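Side-chain contacts in hypothetical protein HP_0496 (PDB 2PZH), which hydrolyses the thioester bond of long-chain acyl-CoAs and of benzoyl-CoA, and may take part in phospholipid metabolism: residues A[29-34]-A[107-112]; A[50-55]-A[117-122]; A[72-77]-A[82-87]. All coordinates share one frame; numbering follows the deposited sequence.

Contact 1: residues A[29-34]-A[107-112]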
# COMPACT_ATOMS: atom_id res chain seq x y z
N ARG A 29 11.96 -3.91 4.37
CA ARG A 29 12.40 -5.07 3.57
C ARG A 29 13.87 -5.39 3.86
O ARG A 29 14.23 -6.56 4.09
CB ARG A 29 12.22 -4.80 2.07
CG ARG A 29 10.78 -4.50 1.70
CD ARG A 29 10.68 -4.29 0.21
NE ARG A 29 9.41 -3.65 -0.14
CZ ARG A 29 9.16 -3.16 -1.34
NH1 ARG A 29 10.09 -3.24 -2.29
NH2 ARG A 29 7.99 -2.57 -1.60
N ALA A 30 14.70 -4.35 3.86
CA ALA A 30 16.16 -4.51 4.12
C ALA A 30 16.45 -5.24 5.44
O ALA A 30 17.32 -6.14 5.51
CB ALA A 30 16.87 -3.15 4.11
N ARG A 31 15.76 -4.80 6.49
CA ARG A 31 15.90 -5.37 7.81
C ARG A 31 15.47 -6.83 7.82
O ARG A 31 16.22 -7.70 8.29
CB ARG A 31 15.10 -4.59 8.84
CG ARG A 31 15.45 -3.12 8.90
CD ARG A 31 14.85 -2.50 10.15
NE ARG A 31 13.40 -2.40 10.15
CZ ARG A 31 12.72 -1.37 9.63
NH1 ARG A 31 13.38 -0.38 9.05
NH2 ARG A 31 11.41 -1.34 9.69
N SER A 32 14.28 -7.11 7.28
CA SER A 32 13.75 -8.47 7.26
C SER A 32 14.61 -9.42 6.41
O SER A 32 14.84 -10.57 6.77
CB SER A 32 12.29 -8.50 6.80
OG SER A 32 11.43 -8.00 7.81
N GLU A 33 15.11 -8.93 5.28
CA GLU A 33 15.92 -9.78 4.43
C GLU A 33 17.19 -10.27 5.15
O GLU A 33 17.66 -11.36 4.87
CB GLU A 33 16.24 -9.09 3.11
CG GLU A 33 16.83 -10.02 2.04
CD GLU A 33 15.85 -11.07 1.52
OE1 GLU A 33 14.62 -10.93 1.70
OE2 GLU A 33 16.32 -12.05 0.90
N PHE A 34 17.74 -9.48 6.07
CA PHE A 34 18.92 -9.96 6.82
C PHE A 34 18.59 -11.26 7.57
O PHE A 34 19.44 -12.16 7.69
CB PHE A 34 19.42 -8.91 7.81
CG PHE A 34 20.24 -7.82 7.19
CD1 PHE A 34 21.48 -8.09 6.63
CD2 PHE A 34 19.77 -6.51 7.17
CE1 PHE A 34 22.24 -7.07 6.05
CE2 PHE A 34 20.52 -5.50 6.59
CZ PHE A 34 21.76 -5.77 6.04
N SER A 107 17.20 7.23 7.59
CA SER A 107 16.44 7.10 8.83
C SER A 107 17.28 6.55 9.96
O SER A 107 18.30 5.89 9.74
CB SER A 107 15.20 6.23 8.64
OG SER A 107 15.52 4.93 8.20
N GLU A 108 16.86 6.84 11.17
CA GLU A 108 17.39 6.20 12.34
C GLU A 108 16.18 5.66 13.03
O GLU A 108 15.25 6.40 13.31
CB GLU A 108 18.08 7.22 13.25
CG GLU A 108 18.63 6.60 14.52
CD GLU A 108 19.37 7.60 15.39
OE1 GLU A 108 20.18 8.39 14.86
OE2 GLU A 108 19.16 7.58 16.63
N ILE A 109 16.18 4.36 13.29
CA ILE A 109 15.01 3.69 13.83
C ILE A 109 15.40 2.85 15.03
O ILE A 109 16.37 2.08 14.97
CB ILE A 109 14.36 2.80 12.77
CG1 ILE A 109 14.08 3.63 11.51
CG2 ILE A 109 13.08 2.16 13.32
CD1 ILE A 109 13.79 2.83 10.26
N LYS A 110 14.63 2.99 16.11
CA LYS A 110 14.85 2.24 17.34
C LYS A 110 13.78 1.16 17.49
O LYS A 110 12.59 1.42 17.28
CB LYS A 110 14.81 3.20 18.53
CG LYS A 110 15.04 2.55 19.89
CD LYS A 110 15.16 3.63 20.97
CE LYS A 110 15.50 3.06 22.33
NZ LYS A 110 14.28 2.69 23.08
N PHE A 111 14.22 -0.04 17.82
CA PHE A 111 13.33 -1.19 18.01
C PHE A 111 13.53 -1.72 19.42
O PHE A 111 14.64 -1.71 19.93
CB PHE A 111 13.67 -2.30 17.02
CG PHE A 111 13.63 -1.88 15.59
CD1 PHE A 111 12.49 -2.03 14.84
CD2 PHE A 111 14.76 -1.32 15.00
CE1 PHE A 111 12.47 -1.62 13.52
CE2 PHE A 111 14.75 -0.91 13.70
CZ PHE A 111 13.60 -1.06 12.95
N GLY A 112 12.44 -2.18 20.02
CA GLY A 112 12.53 -2.98 21.24
C GLY A 112 12.13 -4.40 20.90
O GLY A 112 11.68 -4.67 19.80
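The guanidinium of Arg31 carries Phe111 over one of its faces. Atom CZ of the Phe111 ring stands 3.1 Å above the guanidinium plane of Arg31, displaced toward the rim. The two planes are 48° apart, so this is a tilted contact and not a parallel stack. Relative to the ring, Arg31 NH1 lies at the edge of Phe111, in its plane. The closest pair is Arg31 NE to Phe111 CZ at 3.1 Å. Arg31 CD lies 3.4 Å from the same Phe111 CZ, so the end of the arginine chain lies along that corner of the ring. A bend at chi3 (-68°) turns the guanidinium out of the line of the chain before it. Ile109 meets it from another direction. Its CD1 comes within 3.5 Å of Arg31 NH1, and the two side chains cross at about a right angle. No hydrogen bond joins the two segments. Arg31 is buried, and its NH1 is satisfied by OE1 of Gln86, which would help to hold the guanidinium in this rotation. The contact is thus a buried arginine laid against apolar groups, with its polar partner on the next strand. His20 of the third subunit also packs on Arg31. In the hot-dog fold a curved antiparallel sheet wraps a long helix. Here helix 22-36 meets the inner face of strand 102-114, which runs between strands 47-58 and 81-92.

Contact 2: residues A[50-55]-A[117-122]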
# COMPACT_ATOMS: atom_id res chain seq x y z
N VAL A 50 9.51 -4.54 17.97
CA VAL A 50 8.53 -3.48 17.83
C VAL A 50 9.22 -2.15 17.67
O VAL A 50 10.13 -1.81 18.43
CB VAL A 50 7.50 -3.43 18.99
CG1 VAL A 50 6.67 -4.71 18.99
CG2 VAL A 50 8.18 -3.22 20.33
N ILE A 51 8.79 -1.42 16.66
CA ILE A 51 9.34 -0.12 16.37
C ILE A 51 8.91 0.85 17.45
O ILE A 51 7.74 0.90 17.83
CB ILE A 51 8.95 0.32 14.93
CG1 ILE A 51 9.60 1.65 14.55
CG2 ILE A 51 7.43 0.32 14.74
CD1 ILE A 51 9.83 1.75 13.03
N ARG A 52 9.90 1.57 18.00
CA ARG A 52 9.68 2.56 19.04
C ARG A 52 9.62 3.95 18.45
O ARG A 52 8.78 4.76 18.81
CB ARG A 52 10.82 2.55 20.06
CG ARG A 52 11.01 1.26 20.83
CD ARG A 52 9.77 0.94 21.62
NE ARG A 52 10.04 -0.08 22.63
CZ ARG A 52 9.10 -0.77 23.26
NH1 ARG A 52 7.82 -0.55 22.99
NH2 ARG A 52 9.45 -1.68 24.16
N SER A 53 10.55 4.25 17.55
CA SER A 53 10.64 5.60 17.04
C SER A 53 11.40 5.65 15.72
O SER A 53 12.22 4.79 15.42
CB SER A 53 11.33 6.52 18.05
OG SER A 53 12.71 6.14 18.22
N ILE A 54 11.10 6.68 14.95
CA ILE A 54 11.82 6.89 13.71
C ILE A 54 12.21 8.35 13.57
O ILE A 54 11.45 9.26 13.92
CB ILE A 54 11.02 6.42 12.48
CG1 ILE A 54 11.84 6.70 11.21
CG2 ILE A 54 9.68 7.13 12.39
CD1 ILE A 54 11.45 5.83 10.04
N LYS A 55 13.41 8.58 13.08
CA LYS A 55 13.82 9.89 12.66
C LYS A 55 14.19 9.73 11.20
O LYS A 55 15.04 8.90 10.86
CB LYS A 55 15.02 10.36 13.47
CG LYS A 55 15.54 11.72 13.06
CD LYS A 55 14.53 12.79 13.39
CE LYS A 55 14.66 13.99 12.48
NZ LYS A 55 14.22 13.65 11.11
N SER A 117 1.74 -11.30 23.74
CA SER A 117 0.58 -10.99 24.57
C SER A 117 0.82 -9.73 25.39
O SER A 117 0.22 -8.68 25.13
CB SER A 117 0.26 -12.16 25.50
OG SER A 117 -0.32 -13.24 24.79
N THR A 118 1.73 -9.84 26.35
CA THR A 118 1.99 -8.77 27.30
C THR A 118 2.50 -7.47 26.66
O THR A 118 2.23 -6.38 27.18
CB THR A 118 3.00 -9.23 28.38
OG1 THR A 118 2.40 -10.28 29.15
CG2 THR A 118 3.37 -8.08 29.28
N TYR A 119 3.23 -7.60 25.56
CA TYR A 119 3.87 -6.45 24.92
C TYR A 119 4.92 -5.85 25.86
O TYR A 119 5.33 -4.70 25.72
CB TYR A 119 2.82 -5.41 24.53
CG TYR A 119 3.14 -4.67 23.26
CD1 TYR A 119 2.89 -5.24 22.02
CD2 TYR A 119 3.69 -3.39 23.30
CE1 TYR A 119 3.19 -4.55 20.85
CE2 TYR A 119 3.98 -2.70 22.14
CZ TYR A 119 3.73 -3.28 20.92
OH TYR A 119 4.02 -2.60 19.77
N SER A 120 5.35 -6.64 26.84
CA SER A 120 6.32 -6.20 27.82
C SER A 120 7.73 -6.34 27.27
O SER A 120 8.02 -7.29 26.56
CB SER A 120 6.19 -7.04 29.10
OG SER A 120 6.91 -6.46 30.17
N PRO A 121 8.61 -5.38 27.61
CA PRO A 121 10.00 -5.39 27.16
C PRO A 121 10.78 -6.60 27.67
O PRO A 121 10.87 -6.82 28.88
CB PRO A 121 10.57 -4.09 27.76
CG PRO A 121 9.68 -3.76 28.89
CD PRO A 121 8.32 -4.22 28.47
N ILE A 122 11.31 -7.38 26.73
CA ILE A 122 12.22 -8.48 27.05
C ILE A 122 13.53 -8.30 26.30
O ILE A 122 13.65 -7.43 25.43
CB ILE A 122 11.60 -9.87 26.73
CG1 ILE A 122 11.27 -9.98 25.24
CG2 ILE A 122 10.33 -10.10 27.58
CD1 ILE A 122 10.76 -11.35 24.81
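Val50 and the phenol end of Tyr119 form the close part of this contact. The two side chains approach from opposite directions. Val50 CG1 lies 3.5 Å from Tyr119 OH and 3.8 Å from Tyr119 CZ. With chi1 at -64°, CG1 stands beside the backbone N of Val50, and this is the branch that meets the phenol. Val50 CB also comes within 3.7 Å of Tyr119 OH, so the valine meets the hydroxyl end of the ring and not its root. Val50 is buried. The other side is looser. Arg52 extends its guanidinium toward residues 117-122, but its NH1 stays 4.5 Å from Tyr119 CE2. Its NH2 is equally far from CB of the exposed Pro121, which lies at the guanidinium edge, near its plane. Within the strand, Val50 CG2 lies over one face of the same guanidinium. No hydrogen bond crosses between the segments, so the contact rests on packing alone. Val50 also packs on Val114 of strand 102-114. Residues 117-122 lead from that strand into the short strand 121-122. Arg52 and Ser53 both face Lys110, a classic beta bulge where strand 47-58 pairs with strand 102-114 in the hot-dog sheet; Ser53 to Lys55 also pair with a strand of the third subunit.

Contact 3: residues A[72-77]-A[82-87]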
# COMPACT_ATOMS: atom_id res chain seq x y z
N THR A 72 22.30 -0.54 5.39
CA THR A 72 21.91 -0.67 6.78
C THR A 72 23.12 -0.85 7.72
O THR A 72 24.03 -1.62 7.42
CB THR A 72 20.98 -1.87 6.95
OG1 THR A 72 19.84 -1.72 6.08
CG2 THR A 72 20.50 -1.98 8.39
N GLN A 73 23.12 -0.14 8.84
CA GLN A 73 24.15 -0.33 9.86
C GLN A 73 23.58 -0.29 11.29
O GLN A 73 22.56 0.33 11.53
CB GLN A 73 25.30 0.66 9.67
CG GLN A 73 25.03 2.09 10.10
CD GLN A 73 26.26 2.97 9.92
OE1 GLN A 73 27.19 2.60 9.21
NE2 GLN A 73 26.27 4.12 10.59
N ILE A 74 24.23 -0.97 12.22
CA ILE A 74 23.82 -0.92 13.62
C ILE A 74 24.44 0.32 14.27
O ILE A 74 25.65 0.46 14.33
CB ILE A 74 24.27 -2.18 14.40
CG1 ILE A 74 23.79 -3.47 13.71
CG2 ILE A 74 23.78 -2.11 15.84
CD1 ILE A 74 22.29 -3.60 13.56
N LYS A 75 23.59 1.23 14.73
CA LYS A 75 24.05 2.42 15.42
C LYS A 75 24.47 1.98 16.80
O LYS A 75 25.58 2.28 17.27
CB LYS A 75 22.89 3.43 15.53
CG LYS A 75 23.29 4.89 15.62
CD LYS A 75 23.68 5.43 14.23
CE LYS A 75 23.18 6.85 13.99
NZ LYS A 75 23.82 7.81 14.93
N GLU A 76 23.57 1.25 17.45
CA GLU A 76 23.72 0.88 18.85
C GLU A 76 22.96 -0.41 19.11
O GLU A 76 21.80 -0.55 18.68
CB GLU A 76 23.16 1.99 19.74
CG GLU A 76 23.10 1.66 21.22
CD GLU A 76 22.55 2.81 22.06
OE1 GLU A 76 21.79 3.65 21.52
OE2 GLU A 76 22.88 2.89 23.27
N LEU A 77 23.60 -1.36 19.78
CA LEU A 77 22.94 -2.61 20.13
C LEU A 77 23.07 -2.86 21.63
O LEU A 77 24.18 -3.04 22.14
CB LEU A 77 23.56 -3.78 19.37
CG LEU A 77 22.70 -4.98 18.93
CD1 LEU A 77 23.59 -6.19 18.66
CD2 LEU A 77 21.60 -5.34 19.94
N VAL A 82 17.68 -2.15 19.87
CA VAL A 82 18.67 -1.90 18.84
C VAL A 82 18.29 -0.65 18.06
O VAL A 82 17.11 -0.41 17.80
CB VAL A 82 18.80 -3.11 17.89
CG1 VAL A 82 17.43 -3.47 17.27
CG2 VAL A 82 19.88 -2.86 16.83
N VAL A 83 19.29 0.15 17.70
CA VAL A 83 19.05 1.29 16.85
C VAL A 83 19.78 1.08 15.54
O VAL A 83 20.98 0.81 15.51
CB VAL A 83 19.49 2.62 17.51
CG1 VAL A 83 19.24 3.79 16.57
CG2 VAL A 83 18.76 2.83 18.84
N LEU A 84 19.04 1.21 14.44
CA LEU A 84 19.61 1.03 13.11
C LEU A 84 19.64 2.34 12.36
O LEU A 84 18.72 3.16 12.46
CB LEU A 84 18.78 0.04 12.30
CG LEU A 84 18.86 -1.44 12.63
CD1 LEU A 84 18.02 -1.74 13.82
CD2 LEU A 84 18.39 -2.29 11.45
N PHE A 85 20.69 2.52 11.57
CA PHE A 85 20.74 3.62 10.64
C PHE A 85 20.56 3.07 9.24
O PHE A 85 21.26 2.14 8.84
CB PHE A 85 22.07 4.37 10.72
CG PHE A 85 22.14 5.55 9.81
CD1 PHE A 85 21.17 6.53 9.88
CD2 PHE A 85 23.16 5.68 8.89
CE1 PHE A 85 21.20 7.62 9.04
CE2 PHE A 85 23.21 6.78 8.05
CZ PHE A 85 22.23 7.75 8.13
N GLN A 86 19.62 3.63 8.48
CA GLN A 86 19.41 3.18 7.13
C GLN A 86 19.37 4.35 6.16
O GLN A 86 18.66 5.34 6.40
CB GLN A 86 18.12 2.34 7.02
CG GLN A 86 18.22 1.02 7.81
CD GLN A 86 17.00 0.16 7.66
OE1 GLN A 86 15.99 0.39 8.31
NE2 GLN A 86 17.11 -0.88 6.82
N GLU A 87 20.13 4.22 5.08
CA GLU A 87 20.17 5.23 4.03
C GLU A 87 19.79 4.60 2.72
O GLU A 87 20.15 3.46 2.43
CB GLU A 87 21.57 5.82 3.89
CG GLU A 87 21.95 6.77 5.01
CD GLU A 87 23.30 7.44 4.75
OE1 GLU A 87 23.52 8.54 5.29
OE2 GLU A 87 24.14 6.88 4.02
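Residues 72-77 and 82-87 are the two arms of an antiparallel beta hairpin in the hot-dog sheet, and a classic beta bulge interrupts their pairing. Gln73 and Phe85 form a hydrogen-bonded pair. Gln73 N gives to Phe85 O and Phe85 N gives to Gln73 O, both at 2.9 Å. Farther along, Lys75 and Glu76 both face Val83. Val83 O accepts from two backbone donors, Lys75 N at 2.8 Å and Glu76 N at 3.3 Å. The extra residue shifts the register by one. Val83 N returns a nearly straight bond to Glu76 O, and the ladder resumes with Leu77 opposite Val82. On the face that carries Gln73 and Phe85, their side chains run side by side. Gln73 CG lies 3.8 Å from Phe85 CB, with the amide and ring planes 57° apart. The lysine chain of Lys75 is folded and crosses the phenylalanine, bringing its CD near Phe85 CB. Glu76 turns its carboxylate to Arg78 in a salt bridge. The other face is mostly apolar. Ile74 reaches Val82 with CG2 and Leu84 with CD1, and Leu77 CG lies 4.1 Å from Val82 CG2. Leu77 also touches helix 126-133, while Thr72 and Leu84 turn to helix 22-36. With chi1 at -56°, Thr72 sets OG1 beside its backbone N and CG2 anti to that N. CG2 meets Leu84 CD2 at 3.7 Å. Gln86 lies alongside Thr72, pointing the same way. Its amide is gripped at both ends, OE1 by Arg31 and NE2 by the backbone O of Cys27. The same NE2 also gives a hydrogen bond of 3.0 Å to Thr72 OG1, which lies 17° out of the amide plane of Gln86.

All three contacts reach one antiparallel sheet. Contacts 1 and 3 lie closest, their centres 8 Å apart, and share strand neighbours 81-92 and 102-114. A probable backbone hydrogen bond from Ser107 N to Gln86 O (2.7 Å) joins them, and Phe111 CE2 packs 3.4 Å from Leu84 CD1. Contact 2 lies across strand 102-114, with its centre 13 Å from that of contact 1. Ile109 of contact 1 also reaches contact 2, its CG2 lying 3.3 Å from Ile51 CD1. Contacts 2 and 3 do not touch; their nearest atoms are about 7 Å apart. All three lie away from Asp13, the predicted active-site residue.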